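Local coordinates for 6-phosphogluconate dehydrogenase NAD-binding (Dyadobacter fermentans, PDB 4GBJ), which probably acts as an NAD(P)-dependent oxidoreductase of the 6-phosphogluconate and 3-hydroxyisobutyrate dehydrogenase family, at residues Pro101-Ser104 with Arg105-Gln109; Gln220-Gly223 with Lys224-Ala227; Val234-Arg237 with Phe238-Leu242; Asp263-Arg266 with Asn267-Ser271. One frame throughout, in Å; residues are numbered along the deposited sequence.

Contact 1 (Pro101-Ser104 with Arg105-Gln109); sequences PETS and RQLAQ
With CG of R105 beside its own backbone N (chi1 -66°) and the chain extended from CG to NE, the arginine runs back along the helix and sets its guanidinium over P101. CB of the proline ring lies off-centre on one face of that group, 3.8 Å from NH1, while R105 CG passes 3.2 Å from the P101 carbonyl O. The planar end is held by polar partners: NH2 makes a salt bridge with D166 and a hydrogen bond to N198 of the second subunit, linking the helix to the dimer partner. These are the opening turns of helix 101-113, the helix of the beta-alpha-beta unit between strands 92-95 and 117-124 in the Rossmann-type domain. On the neighbouring strip of the helix, E102 and Q106 run side by side, carboxylate and amide planes almost parallel, and E102 CG meets Q106 NE2 at 3.6 Å. T103 and L107 also point the same way, CG2 against CD1 at 3.8 Å, while T103 OG1 turns to D72. Under these pairs the i to i+4 backbone bonds are regular; A108 N to S104 O is 2.8 Å, and R105 N donates to P101 O at 164°.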
ATOM      1  N   PRO B 101     -20.823  -2.277 -10.144  1.00 27.29           N
ATOM      2  CA  PRO B 101     -21.841  -1.234  -9.888  1.00 27.00           C
ATOM      3  C   PRO B 101     -22.991  -1.272 -10.887  1.00 32.01           C
ATOM      4  O   PRO B 101     -24.142  -1.070 -10.527  1.00 28.95           O
ATOM      5  CB  PRO B 101     -21.050   0.071 -10.087  1.00 29.13           C
ATOM      6  CG  PRO B 101     -19.687  -0.277  -9.830  1.00 33.79           C
ATOM      7  CD  PRO B 101     -19.470  -1.700 -10.188  1.00 28.28           C
ATOM      8  N   GLU B 102     -22.666  -1.517 -12.162  1.00 31.27           N
ATOM      9  CA  GLU B 102     -23.688  -1.613 -13.201  1.00 31.11           C
ATOM     10  C   GLU B 102     -24.660  -2.761 -12.941  1.00 31.99           C
ATOM     11  O   GLU B 102     -25.864  -2.586 -13.162  1.00 29.84           O
ATOM     12  CB  GLU B 102     -23.030  -1.809 -14.551  1.00 33.71           C
ATOM     13  CG  GLU B 102     -23.981  -2.024 -15.726  1.00 43.47           C
ATOM     14  CD  GLU B 102     -23.194  -2.298 -16.991  1.00 71.08           C
ATOM     15  OE1 GLU B 102     -22.784  -3.466 -17.181  1.00 61.80           O
ATOM     16  OE2 GLU B 102     -22.890  -1.330 -17.729  1.00 78.31           O
ATOM     17  N   THR B 103     -24.156  -3.942 -12.523  1.00 26.35           N
ATOM     18  CA  THR B 103     -25.057  -5.060 -12.233  1.00 25.99           C
ATOM     19  C   THR B 103     -25.983  -4.658 -11.072  1.00 30.07           C
ATOM     20  O   THR B 103     -27.162  -4.936 -11.104  1.00 29.43           O
ATOM     21  CB  THR B 103     -24.278  -6.345 -11.925  1.00 30.54           C
ATOM     22  OG1 THR B 103     -23.529  -6.695 -13.074  1.00 32.72           O
ATOM     23  CG2 THR B 103     -25.188  -7.518 -11.583  1.00 31.17           C
ATOM     24  N   SER B 104     -25.430  -4.010 -10.031  1.00 26.61           N
ATOM     25  CA  SER B 104     -26.232  -3.588  -8.892  1.00 24.47           C
ATOM     26  C   SER B 104     -27.294  -2.586  -9.262  1.00 27.98           C
ATOM     27  O   SER B 104     -28.422  -2.760  -8.847  1.00 28.59           O
ATOM     28  CB  SER B 104     -25.348  -2.974  -7.821  1.00 25.25           C
ATOM     29  OG  SER B 104     -24.682  -4.040  -7.171  1.00 32.37           O
ATOM     30  N   ARG B 105     -26.942  -1.551 -10.047  1.00 25.51           N
ATOM     31  CA  ARG B 105     -27.888  -0.513 -10.459  1.00 27.60           C
ATOM     32  C   ARG B 105     -28.989  -1.115 -11.327  1.00 32.72           C
ATOM     33  O   ARG B 105     -30.126  -0.725 -11.179  1.00 32.36           O
ATOM     34  CB  ARG B 105     -27.164   0.594 -11.214  1.00 25.78           C
ATOM     35  CG  ARG B 105     -26.180   1.396 -10.351  1.00 25.97           C
ATOM     36  CD  ARG B 105     -25.223   2.197 -11.259  1.00 29.82           C
ATOM     37  NE  ARG B 105     -24.285   2.999 -10.466  1.00 40.20           N
ATOM     38  CZ  ARG B 105     -23.054   3.356 -10.836  1.00 55.11           C
ATOM     39  NH1 ARG B 105     -22.578   3.012 -12.032  1.00 43.87           N
ATOM     40  NH2 ARG B 105     -22.296   4.073 -10.023  1.00 37.12           N
ATOM     41  N   GLN B 106     -28.661  -2.093 -12.193  1.00 31.34           N
ATOM     42  CA  GLN B 106     -29.650  -2.764 -13.057  1.00 33.40           C
ATOM     43  C   GLN B 106     -30.621  -3.556 -12.223  1.00 34.90           C
ATOM     44  O   GLN B 106     -31.812  -3.380 -12.371  1.00 35.04           O
ATOM     45  CB  GLN B 106     -28.955  -3.714 -14.039  1.00 36.03           C
ATOM     46  CG  GLN B 106     -28.284  -3.045 -15.214  1.00 52.37           C
ATOM     47  CD  GLN B 106     -27.497  -4.058 -16.031  1.00 77.02           C
ATOM     48  OE1 GLN B 106     -27.430  -5.261 -15.699  1.00 69.76           O
ATOM     49  NE2 GLN B 106     -26.904  -3.597 -17.139  1.00 63.66           N
ATOM     50  N   LEU B 107     -30.102  -4.395 -11.301  1.00 30.14           N
ATOM     51  CA  LEU B 107     -30.944  -5.187 -10.404  1.00 29.51           C
ATOM     52  C   LEU B 107     -31.777  -4.306  -9.485  1.00 29.99           C
ATOM     53  O   LEU B 107     -32.955  -4.599  -9.270  1.00 25.81           O
ATOM     54  CB  LEU B 107     -30.114  -6.163  -9.575  1.00 28.95           C
ATOM     55  CG  LEU B 107     -29.488  -7.294 -10.378  1.00 38.35           C
ATOM     56  CD1 LEU B 107     -28.399  -7.951  -9.591  1.00 39.64           C
ATOM     57  CD2 LEU B 107     -30.548  -8.320 -10.822  1.00 43.01           C
ATOM     58  N   ALA B 108     -31.191  -3.209  -8.974  1.00 27.50           N
ATOM     59  CA  ALA B 108     -31.927  -2.273  -8.088  1.00 27.08           C
ATOM     60  C   ALA B 108     -33.100  -1.682  -8.774  1.00 29.41           C
ATOM     61  O   ALA B 108     -34.167  -1.461  -8.152  1.00 29.67           O
ATOM     62  CB  ALA B 108     -31.008  -1.145  -7.601  1.00 27.41           C
ATOM     63  N   GLN B 109     -32.933  -1.433 -10.061  1.00 26.38           N
ATOM     64  CA  GLN B 109     -34.026  -0.888 -10.880  1.00 29.38           C
ATOM     65  C   GLN B 109     -35.196  -1.918 -10.904  1.00 32.70           C
ATOM     66  O   GLN B 109     -36.331  -1.564 -10.628  1.00 33.73           O
ATOM     67  CB  GLN B 109     -33.503  -0.515 -12.298  1.00 31.60           C
ATOM     68  CG  GLN B 109     -33.989   0.867 -12.767  1.00 49.89           C
ATOM     69  CD  GLN B 109     -35.497   0.917 -13.013  1.00 66.76           C
ATOM     70  OE1 GLN B 109     -36.003   0.376 -14.017  1.00 60.26           O
ATOM     71  NE2 GLN B 109     -36.256   1.608 -12.150  1.00 43.82           N
TER

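Contact 2 (Gln220-Gly223 with Lys224-Ala227); sequences QNYG and KLVA
Y222 and L225 lie side by side and point the same way from helix 217-228, one of the helices of the all-helical C-terminal half of this dehydrogenase. The two residues are three apart, so their side chains leave the same flank of the helix. In both, CG sits beside the backbone N (chi1 -74° in Y222, -50° in L225), which starts the two chains off alike. They meet loosely: Y222 CD1 is 4.2 Å from L225 CD1, and the methyl comes at the ring obliquely. The tyrosine ring is buried against I181 and L185 of helix 169-197, the long helix that carries K174, the predicted active-site residue. V226 continues this apolar side, its side chain touching L185 and F192 of the same helix.

K224 behaves differently. Its CG is turned beside the carbonyl carbon and the chain bends twice, carrying the ammonium end away from the preceding turn; only CB stays near it, 3.8 Å from Q220 O. G223 and A227 are small residues one turn apart, and A227 packs on Q203 and Y206 of helix 202-211. The Y222 carbonyl receives V226 N in its own plane at 3.2 Å, and V226 CG2 lies beside that same oxygen at 3.5 Å. Shorter is the next bond along, where A227 N reaches G223 O at 2.8 Å and A227 CB rests 3.3 Å from that oxygen.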
ATOM      1  N   GLN B 220       1.319  -6.677   5.606  1.00 35.93           N
ATOM      2  CA  GLN B 220       1.955  -7.673   6.460  1.00 38.28           C
ATOM      3  C   GLN B 220       1.482  -9.102   6.072  1.00 42.88           C
ATOM      4  O   GLN B 220       2.309 -10.027   6.001  1.00 40.71           O
ATOM      5  CB  GLN B 220       1.672  -7.347   7.940  1.00 40.65           C
ATOM      6  CG  GLN B 220       2.354  -5.998   8.337  1.00 54.70           C
ATOM      7  CD  GLN B 220       2.381  -5.663   9.831  1.00 73.65           C
ATOM      8  OE1 GLN B 220       3.439  -5.283  10.413  1.00 62.07           O
ATOM      9  NE2 GLN B 220       1.209  -5.655  10.450  1.00 57.03           N
ATOM     10  N   ASN B 221       0.180  -9.259   5.794  1.00 38.55           N
ATOM     11  CA  ASN B 221      -0.376 -10.547   5.374  1.00 39.19           C
ATOM     12  C   ASN B 221       0.007 -10.880   3.941  1.00 40.85           C
ATOM     13  O   ASN B 221       0.543 -11.953   3.687  1.00 42.50           O
ATOM     14  CB  ASN B 221      -1.901 -10.545   5.489  1.00 35.64           C
ATOM     15  CG  ASN B 221      -2.476 -10.355   6.887  1.00 66.62           C
ATOM     16  OD1 ASN B 221      -3.632  -9.942   7.036  1.00 59.27           O
ATOM     17  ND2 ASN B 221      -1.758 -10.708   7.954  1.00 59.07           N
ATOM     18  N   TYR B 222      -0.200  -9.945   3.019  1.00 34.55           N
ATOM     19  CA  TYR B 222       0.141 -10.216   1.634  1.00 34.47           C
ATOM     20  C   TYR B 222       1.666 -10.143   1.411  1.00 36.11           C
ATOM     21  O   TYR B 222       2.161 -10.890   0.592  1.00 36.91           O
ATOM     22  CB  TYR B 222      -0.634  -9.316   0.668  1.00 34.19           C
ATOM     23  CG  TYR B 222      -2.097  -9.703   0.535  1.00 37.27           C
ATOM     24  CD1 TYR B 222      -2.479 -10.817  -0.201  1.00 39.36           C
ATOM     25  CD2 TYR B 222      -3.089  -9.002   1.210  1.00 38.98           C
ATOM     26  CE1 TYR B 222      -3.815 -11.180  -0.323  1.00 38.36           C
ATOM     27  CE2 TYR B 222      -4.435  -9.338   1.072  1.00 40.26           C
ATOM     28  CZ  TYR B 222      -4.798 -10.408   0.275  1.00 44.59           C
ATOM     29  OH  TYR B 222      -6.124 -10.770   0.161  1.00 48.05           O
ATOM     30  N   GLY B 223       2.400  -9.357   2.202  1.00 31.56           N
ATOM     31  CA  GLY B 223       3.839  -9.234   2.033  1.00 31.19           C
ATOM     32  C   GLY B 223       4.611 -10.496   2.313  1.00 33.37           C
ATOM     33  O   GLY B 223       5.622 -10.758   1.667  1.00 30.61           O
ATOM     34  N   LYS B 224       4.144 -11.283   3.263  1.00 32.31           N
ATOM     35  CA  LYS B 224       4.774 -12.549   3.617  1.00 33.46           C
ATOM     36  C   LYS B 224       4.649 -13.513   2.426  1.00 36.06           C
ATOM     37  O   LYS B 224       5.615 -14.186   2.087  1.00 35.73           O
ATOM     38  CB  LYS B 224       4.116 -13.131   4.895  1.00 37.62           C
ATOM     39  CG  LYS B 224       4.868 -14.271   5.569  1.00 64.18           C
ATOM     40  CD  LYS B 224       5.740 -13.801   6.745  1.00 82.23           C
ATOM     41  CE  LYS B 224       4.927 -13.655   8.027  1.00 95.15           C
ATOM     42  NZ  LYS B 224       5.720 -13.125   9.169  1.00 94.47           N
ATOM     43  N   LEU B 225       3.494 -13.522   1.748  1.00 34.36           N
ATOM     44  CA  LEU B 225       3.300 -14.358   0.556  1.00 34.92           C
ATOM     45  C   LEU B 225       4.293 -13.957  -0.539  1.00 32.56           C
ATOM     46  O   LEU B 225       4.957 -14.794  -1.121  1.00 30.58           O
ATOM     47  CB  LEU B 225       1.870 -14.221  -0.053  1.00 36.14           C
ATOM     48  CG  LEU B 225       0.642 -14.360   0.810  1.00 43.41           C
ATOM     49  CD1 LEU B 225      -0.596 -14.528  -0.071  1.00 43.19           C
ATOM     50  CD2 LEU B 225       0.750 -15.494   1.760  1.00 48.10           C
ATOM     51  N   VAL B 226       4.416 -12.650  -0.783  1.00 27.10           N
ATOM     52  CA  VAL B 226       5.300 -12.148  -1.836  1.00 25.03           C
ATOM     53  C   VAL B 226       6.758 -12.412  -1.487  1.00 29.36           C
ATOM     54  O   VAL B 226       7.537 -12.781  -2.355  1.00 26.45           O
ATOM     55  CB  VAL B 226       5.035 -10.661  -2.150  1.00 25.86           C
ATOM     56  CG1 VAL B 226       5.942 -10.179  -3.295  1.00 25.03           C
ATOM     57  CG2 VAL B 226       3.569 -10.467  -2.540  1.00 24.52           C
ATOM     58  N   ALA B 227       7.106 -12.291  -0.220  1.00 28.26           N
ATOM     59  CA  ALA B 227       8.470 -12.526   0.234  1.00 28.53           C
ATOM     60  C   ALA B 227       8.839 -13.973   0.009  1.00 30.47           C
ATOM     61  O   ALA B 227       9.872 -14.253  -0.557  1.00 28.91           O
ATOM     62  CB  ALA B 227       8.605 -12.169   1.720  1.00 30.32           C
TER

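Contact 3 (Val234-Arg237 with Phe238-Leu242); sequences VAFR and FPLGL
The apolar part of this contact is a CH-pi interaction between F236 and L240. L240 CB stands over one face of the phenyl ring, 3.9 Å from the ring centroid and 21° off its normal, displaced toward the rim where CZ is 3.7 Å away. With CG turned beside the carbonyl carbon (chi1 -163°), the F236 ring swings across the start of helix 238-254, and the two side chains cross at about a right angle. L240 CD1 adds a touch at CE1. The ring also packs edge-to-face with W282, and the two residues share backbone hydrogen bonds. Were F236 an alanine, L240 CB would probably lose the aromatic face it rests on, and W282 its edge-to-face partner.

Backbone polarity supplies the second kind of contact. The carbonyl O of R237, where the loop leads into helix 238-254 of what is probably a 3-hydroxyisobutyrate dehydrogenase-type helical domain, accepts L240 N at 2.9 Å. The bond is bent, 138° at the hydrogen, and the donor stands above the carbonyl plane.

Around the arginine the meeting is van der Waals: R237 NH1 comes obliquely to P239 CG at 3.5 Å, while NH2 is hydrogen-bonded to N279. P239 N, 3.3 Å from R237 O, has no hydrogen to share; the oxygen's bond comes from L240 N. A single strongly bent bond gives little directional hold, so the F236 face on L240 probably does much to set the loop against the helix.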
ATOM      1  N   VAL B 234      -4.440 -21.818  -1.160  1.00 41.47           N
ATOM      2  CA  VAL B 234      -5.232 -20.840  -1.876  1.00 39.76           C
ATOM      3  C   VAL B 234      -6.296 -20.241  -0.996  1.00 44.66           C
ATOM      4  O   VAL B 234      -7.089 -20.978  -0.427  1.00 47.13           O
ATOM      5  CB  VAL B 234      -5.844 -21.505  -3.125  1.00 40.81           C
ATOM      6  CG1 VAL B 234      -6.712 -20.527  -3.914  1.00 37.73           C
ATOM      7  CG2 VAL B 234      -4.738 -22.074  -4.001  1.00 40.29           C
ATOM      8  N   ALA B 235      -6.317 -18.913  -0.913  1.00 41.44           N
ATOM      9  CA  ALA B 235      -7.335 -18.113  -0.219  1.00 42.45           C
ATOM     10  C   ALA B 235      -8.354 -17.599  -1.220  1.00 44.62           C
ATOM     11  O   ALA B 235      -9.539 -17.631  -0.932  1.00 44.85           O
ATOM     12  CB  ALA B 235      -6.693 -16.940   0.517  1.00 43.15           C
ATOM     13  N   PHE B 236      -7.893 -17.137  -2.424  1.00 40.07           N
ATOM     14  CA  PHE B 236      -8.747 -16.672  -3.525  1.00 37.24           C
ATOM     15  C   PHE B 236      -8.099 -17.190  -4.837  1.00 36.28           C
ATOM     16  O   PHE B 236      -6.930 -16.866  -5.108  1.00 32.69           O
ATOM     17  CB  PHE B 236      -8.799 -15.126  -3.447  1.00 40.12           C
ATOM     18  CG  PHE B 236      -9.910 -14.436  -4.200  1.00 42.49           C
ATOM     19  CD1 PHE B 236     -11.242 -14.707  -3.904  1.00 45.88           C
ATOM     20  CD2 PHE B 236      -9.627 -13.432  -5.130  1.00 43.58           C
ATOM     21  CE1 PHE B 236     -12.270 -14.048  -4.576  1.00 46.13           C
ATOM     22  CE2 PHE B 236     -10.660 -12.753  -5.782  1.00 45.26           C
ATOM     23  CZ  PHE B 236     -11.974 -13.068  -5.500  1.00 43.93           C
ATOM     24  N   ARG B 237      -8.806 -18.018  -5.622  1.00 29.83           N
ATOM     25  CA  ARG B 237      -8.203 -18.656  -6.802  1.00 30.44           C
ATOM     26  C   ARG B 237      -7.786 -17.650  -7.847  1.00 30.41           C
ATOM     27  O   ARG B 237      -8.459 -16.653  -8.040  1.00 30.74           O
ATOM     28  CB  ARG B 237      -9.104 -19.741  -7.424  1.00 35.57           C
ATOM     29  CG  ARG B 237      -8.266 -20.861  -8.007  1.00 47.71           C
ATOM     30  CD  ARG B 237      -9.015 -22.179  -8.108  1.00 53.32           C
ATOM     31  NE  ARG B 237      -8.423 -23.027  -9.150  1.00 53.21           N
ATOM     32  CZ  ARG B 237      -8.617 -22.883 -10.460  1.00 57.62           C
ATOM     33  NH1 ARG B 237      -9.429 -21.945 -10.920  1.00 43.07           N
ATOM     34  NH2 ARG B 237      -8.022 -23.699 -11.318  1.00 53.03           N
ATOM     35  N   PHE B 238      -6.656 -17.908  -8.509  1.00 26.40           N
ATOM     36  CA  PHE B 238      -5.991 -16.957  -9.431  1.00 23.72           C
ATOM     37  C   PHE B 238      -6.910 -16.367 -10.499  1.00 25.28           C
ATOM     38  O   PHE B 238      -6.949 -15.133 -10.649  1.00 24.73           O
ATOM     39  CB  PHE B 238      -4.760 -17.617 -10.075  1.00 24.88           C
ATOM     40  CG  PHE B 238      -3.797 -16.743 -10.803  1.00 24.07           C
ATOM     41  CD1 PHE B 238      -2.766 -16.109 -10.118  1.00 24.50           C
ATOM     42  CD2 PHE B 238      -3.794 -16.689 -12.198  1.00 23.37           C
ATOM     43  CE1 PHE B 238      -1.854 -15.299 -10.788  1.00 22.71           C
ATOM     44  CE2 PHE B 238      -2.854 -15.917 -12.880  1.00 22.77           C
ATOM     45  CZ  PHE B 238      -1.890 -15.207 -12.165  1.00 20.65           C
ATOM     46  N   PRO B 239      -7.683 -17.169 -11.222  1.00 21.96           N
ATOM     47  CA  PRO B 239      -8.549 -16.590 -12.256  1.00 22.55           C
ATOM     48  C   PRO B 239      -9.543 -15.576 -11.681  1.00 27.69           C
ATOM     49  O   PRO B 239      -9.962 -14.675 -12.408  1.00 26.24           O
ATOM     50  CB  PRO B 239      -9.265 -17.801 -12.864  1.00 24.74           C
ATOM     51  CG  PRO B 239      -8.416 -18.962 -12.506  1.00 29.20           C
ATOM     52  CD  PRO B 239      -7.830 -18.639 -11.166  1.00 25.42           C
ATOM     53  N   LEU B 240      -9.888 -15.692 -10.380  1.00 25.64           N
ATOM     54  CA  LEU B 240     -10.825 -14.745  -9.773  1.00 26.54           C
ATOM     55  C   LEU B 240     -10.202 -13.333  -9.646  1.00 28.20           C
ATOM     56  O   LEU B 240     -10.932 -12.366  -9.674  1.00 25.29           O
ATOM     57  CB  LEU B 240     -11.352 -15.266  -8.421  1.00 28.58           C
ATOM     58  CG  LEU B 240     -12.086 -16.577  -8.527  1.00 33.82           C
ATOM     59  CD1 LEU B 240     -12.474 -17.096  -7.160  1.00 36.23           C
ATOM     60  CD2 LEU B 240     -13.311 -16.485  -9.447  1.00 36.38           C
ATOM     61  N   GLY B 241      -8.878 -13.208  -9.615  1.00 24.92           N
ATOM     62  CA  GLY B 241      -8.246 -11.900  -9.581  1.00 23.01           C
ATOM     63  C   GLY B 241      -8.443 -11.152 -10.866  1.00 23.67           C
ATOM     64  O   GLY B 241      -8.664  -9.930 -10.871  1.00 23.01           O
ATOM     65  N   LEU B 242      -8.377 -11.885 -11.974  1.00 21.41           N
ATOM     66  CA  LEU B 242      -8.589 -11.346 -13.306  1.00 20.06           C
ATOM     67  C   LEU B 242     -10.029 -10.876 -13.462  1.00 25.87           C
ATOM     68  O   LEU B 242     -10.264  -9.796 -13.979  1.00 24.50           O
ATOM     69  CB  LEU B 242      -8.222 -12.391 -14.379  1.00 20.62           C
ATOM     70  CG  LEU B 242      -8.396 -11.982 -15.860  1.00 24.68           C
ATOM     71  CD1 LEU B 242      -7.711 -10.684 -16.155  1.00 23.78           C
ATOM     72  CD2 LEU B 242      -7.960 -13.071 -16.775  1.00 24.71           C
TER

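Contact 4 (Asp263-Arg266 with Asn267-Ser271); sequences DIIR and NRFIS
The guanidinium of R266 carries I270 CD1 on one face, the methyl standing 3.4 Å above the plane and over its centre, with CZ and NH1 each 3.5 Å away. N267 OD1 approaches the same group obliquely, 3.5 Å from NH1, and the amide is turned 63° from the guanidinium plane. The ring of F269 has I265 CG2 near CE2 at 3.8 Å; the two side chains run side by side, and I265 O comes to the ring obliquely.

Two extended torsions follow a CG turned beside the carbonyl carbon in R266 (chi1 176°); the chain stands straight out from helix 260-274, and I270 CD1 reaches back to it from the next turn. R266 also packs on N246 and L249 of helix 238-254. A neighbouring flank is buried: I265 packs on helices 169-197 and 238-254. R268 bends at chi2 and sends its guanidinium to salt bridges with E186 and D292, while its side chain also packs on P260 of the second subunit.

Without the guanidinium, as with a serine here in place of R266, I270 CD1 would probably lose the flat surface it packs on. Beneath, I270 N reaches R266 O at 3.0 Å. In this helical domain, probably of 3-hydroxyisobutyrate dehydrogenase type, one helix therefore uses its arginines in two ways: R266 as a flat surface for a methyl, R268 as a charge between two carboxylates near the subunit interface.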
ATOM      1  N   ASP B 263      -4.119  -1.843 -15.574  1.00 19.38           N
ATOM      2  CA  ASP B 263      -3.713  -2.470 -16.847  1.00 17.81           C
ATOM      3  C   ASP B 263      -2.576  -3.473 -16.619  1.00 22.28           C
ATOM      4  O   ASP B 263      -2.632  -4.596 -17.110  1.00 18.27           O
ATOM      5  CB  ASP B 263      -3.250  -1.424 -17.852  1.00 19.61           C
ATOM      6  CG  ASP B 263      -4.267  -0.346 -18.215  1.00 29.81           C
ATOM      7  OD1 ASP B 263      -5.477  -0.545 -17.957  1.00 29.31           O
ATOM      8  OD2 ASP B 263      -3.870   0.653 -18.798  1.00 31.58           O
ATOM      9  N   ILE B 264      -1.592  -3.064 -15.796  1.00 17.97           N
ATOM     10  CA  ILE B 264      -0.439  -3.877 -15.401  1.00 17.25           C
ATOM     11  C   ILE B 264      -0.926  -5.093 -14.631  1.00 21.15           C
ATOM     12  O   ILE B 264      -0.539  -6.168 -14.989  1.00 21.19           O
ATOM     13  CB  ILE B 264       0.577  -3.082 -14.582  1.00 18.43           C
ATOM     14  CG1 ILE B 264       1.163  -1.869 -15.368  1.00 18.78           C
ATOM     15  CG2 ILE B 264       1.711  -3.969 -14.037  1.00 16.70           C
ATOM     16  CD1 ILE B 264       1.881  -2.095 -16.387  1.00 35.46           C
ATOM     17  N   ILE B 265      -1.841  -4.930 -13.662  1.00 18.05           N
ATOM     18  CA  ILE B 265      -2.393  -6.028 -12.867  1.00 18.11           C
ATOM     19  C   ILE B 265      -3.103  -7.014 -13.763  1.00 21.83           C
ATOM     20  O   ILE B 265      -2.865  -8.225 -13.668  1.00 20.56           O
ATOM     21  CB  ILE B 265      -3.334  -5.457 -11.781  1.00 20.59           C
ATOM     22  CG1 ILE B 265      -2.545  -4.660 -10.698  1.00 21.67           C
ATOM     23  CG2 ILE B 265      -4.202  -6.488 -11.160  1.00 21.80           C
ATOM     24  CD1 ILE B 265      -1.549  -5.399  -9.955  1.00 45.26           C
ATOM     25  N   ARG B 266      -3.951  -6.505 -14.663  1.00 17.30           N
ATOM     26  CA  ARG B 266      -4.617  -7.370 -15.624  1.00 17.97           C
ATOM     27  C   ARG B 266      -3.609  -8.229 -16.403  1.00 20.75           C
ATOM     28  O   ARG B 266      -3.813  -9.435 -16.513  1.00 18.26           O
ATOM     29  CB  ARG B 266      -5.468  -6.553 -16.605  1.00 18.19           C
ATOM     30  CG  ARG B 266      -6.120  -7.367 -17.717  1.00 21.83           C
ATOM     31  CD  ARG B 266      -7.100  -6.484 -18.483  1.00 21.05           C
ATOM     32  NE  ARG B 266      -7.538  -7.117 -19.724  1.00 20.45           N
ATOM     33  CZ  ARG B 266      -6.818  -7.216 -20.837  1.00 27.90           C
ATOM     34  NH1 ARG B 266      -5.575  -6.736 -20.884  1.00 19.27           N
ATOM     35  NH2 ARG B 266      -7.317  -7.822 -21.900  1.00 20.31           N
ATOM     36  N   ASN B 267      -2.531  -7.641 -16.903  1.00 21.76           N
ATOM     37  CA  ASN B 267      -1.522  -8.411 -17.685  1.00 20.09           C
ATOM     38  C   ASN B 267      -0.806  -9.421 -16.832  1.00 24.49           C
ATOM     39  O   ASN B 267      -0.474 -10.491 -17.357  1.00 22.95           O
ATOM     40  CB  ASN B 267      -0.507  -7.498 -18.402  1.00 17.91           C
ATOM     41  CG  ASN B 267      -1.143  -6.803 -19.595  1.00 25.73           C
ATOM     42  OD1 ASN B 267      -2.157  -7.232 -20.111  1.00 21.11           O
ATOM     43  ND2 ASN B 267      -0.615  -5.666 -20.006  1.00 23.94           N
ATOM     44  N   ARG B 268      -0.615  -9.141 -15.499  1.00 19.59           N
ATOM     45  CA  ARG B 268      -0.010 -10.152 -14.641  1.00 19.36           C
ATOM     46  C   ARG B 268      -0.866 -11.445 -14.585  1.00 18.95           C
ATOM     47  O   ARG B 268      -0.317 -12.536 -14.579  1.00 17.98           O
ATOM     48  CB  ARG B 268       0.172  -9.639 -13.223  1.00 18.15           C
ATOM     49  CG  ARG B 268       1.086  -8.472 -13.063  1.00 14.26           C
ATOM     50  CD  ARG B 268       2.419  -8.717 -13.715  1.00 18.41           C
ATOM     51  NE  ARG B 268       3.454  -7.809 -13.242  1.00 22.33           N
ATOM     52  CZ  ARG B 268       4.683  -7.730 -13.746  1.00 27.58           C
ATOM     53  NH1 ARG B 268       5.040  -8.488 -14.762  1.00 20.16           N
ATOM     54  NH2 ARG B 268       5.552  -6.861 -13.256  1.00 24.31           N
ATOM     55  N   PHE B 269      -2.177 -11.303 -14.487  1.00 16.75           N
ATOM     56  CA  PHE B 269      -3.094 -12.453 -14.470  1.00 18.59           C
ATOM     57  C   PHE B 269      -3.130 -13.160 -15.796  1.00 20.94           C
ATOM     58  O   PHE B 269      -3.066 -14.396 -15.832  1.00 20.13           O
ATOM     59  CB  PHE B 269      -4.528 -12.077 -14.084  1.00 20.14           C
ATOM     60  CG  PHE B 269      -4.674 -11.759 -12.616  1.00 21.08           C
ATOM     61  CD1 PHE B 269      -4.448 -12.733 -11.654  1.00 22.34           C
ATOM     62  CD2 PHE B 269      -4.939 -10.459 -12.190  1.00 21.22           C
ATOM     63  CE1 PHE B 269      -4.473 -12.413 -10.304  1.00 22.72           C
ATOM     64  CE2 PHE B 269      -4.979 -10.151 -10.847  1.00 23.76           C
ATOM     65  CZ  PHE B 269      -4.773 -11.133  -9.909  1.00 22.28           C
ATOM     66  N   ILE B 270      -3.222 -12.396 -16.904  1.00 19.94           N
ATOM     67  CA  ILE B 270      -3.264 -13.030 -18.249  1.00 19.68           C
ATOM     68  C   ILE B 270      -1.971 -13.868 -18.476  1.00 22.32           C
ATOM     69  O   ILE B 270      -2.018 -15.036 -18.886  1.00 21.80           O
ATOM     70  CB  ILE B 270      -3.458 -11.973 -19.353  1.00 21.66           C
ATOM     71  CG1 ILE B 270      -4.861 -11.321 -19.202  1.00 20.19           C
ATOM     72  CG2 ILE B 270      -3.322 -12.605 -20.721  1.00 21.40           C
ATOM     73  CD1 ILE B 270      -5.068 -10.105 -20.075  1.00 17.32           C
ATOM     74  N   SER B 271      -0.825 -13.251 -18.205  1.00 19.23           N
ATOM     75  CA  SER B 271       0.478 -13.900 -18.340  1.00 17.46           C
ATOM     76  C   SER B 271       0.609 -15.079 -17.376  1.00 22.46           C
ATOM     77  O   SER B 271       1.121 -16.127 -17.770  1.00 22.78           O
ATOM     78  CB  SER B 271       1.627 -12.911 -18.147  1.00 17.66           C
ATOM     79  OG  SER B 271       2.845 -13.560 -18.471  1.00 30.76           O
TER

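Along the chain the four contacts follow in series. Contact 1 sits on helix 101-113 in the Rossmann-type NAD-binding domain; contacts 2 and 4 lie on helices 217-228 and 260-274 of the C-terminal half, and contact 3 spans the loop and the start region of helix 238-254 between them. Contact 1 is farthest from contact 2, about 35 Å between centres and on the other side of the chain's centre. Contacts 3 and 4 touch, their centres about 13 Å apart, where G241 CA meets F269 CZ at 3.6 Å and F238 packs edge-to-face on F269. Contacts 1, 2 and 3 each have a side chain within about 9 Å of the side chain of K174, the predicted active-site residue, which suggests that both halves border that site.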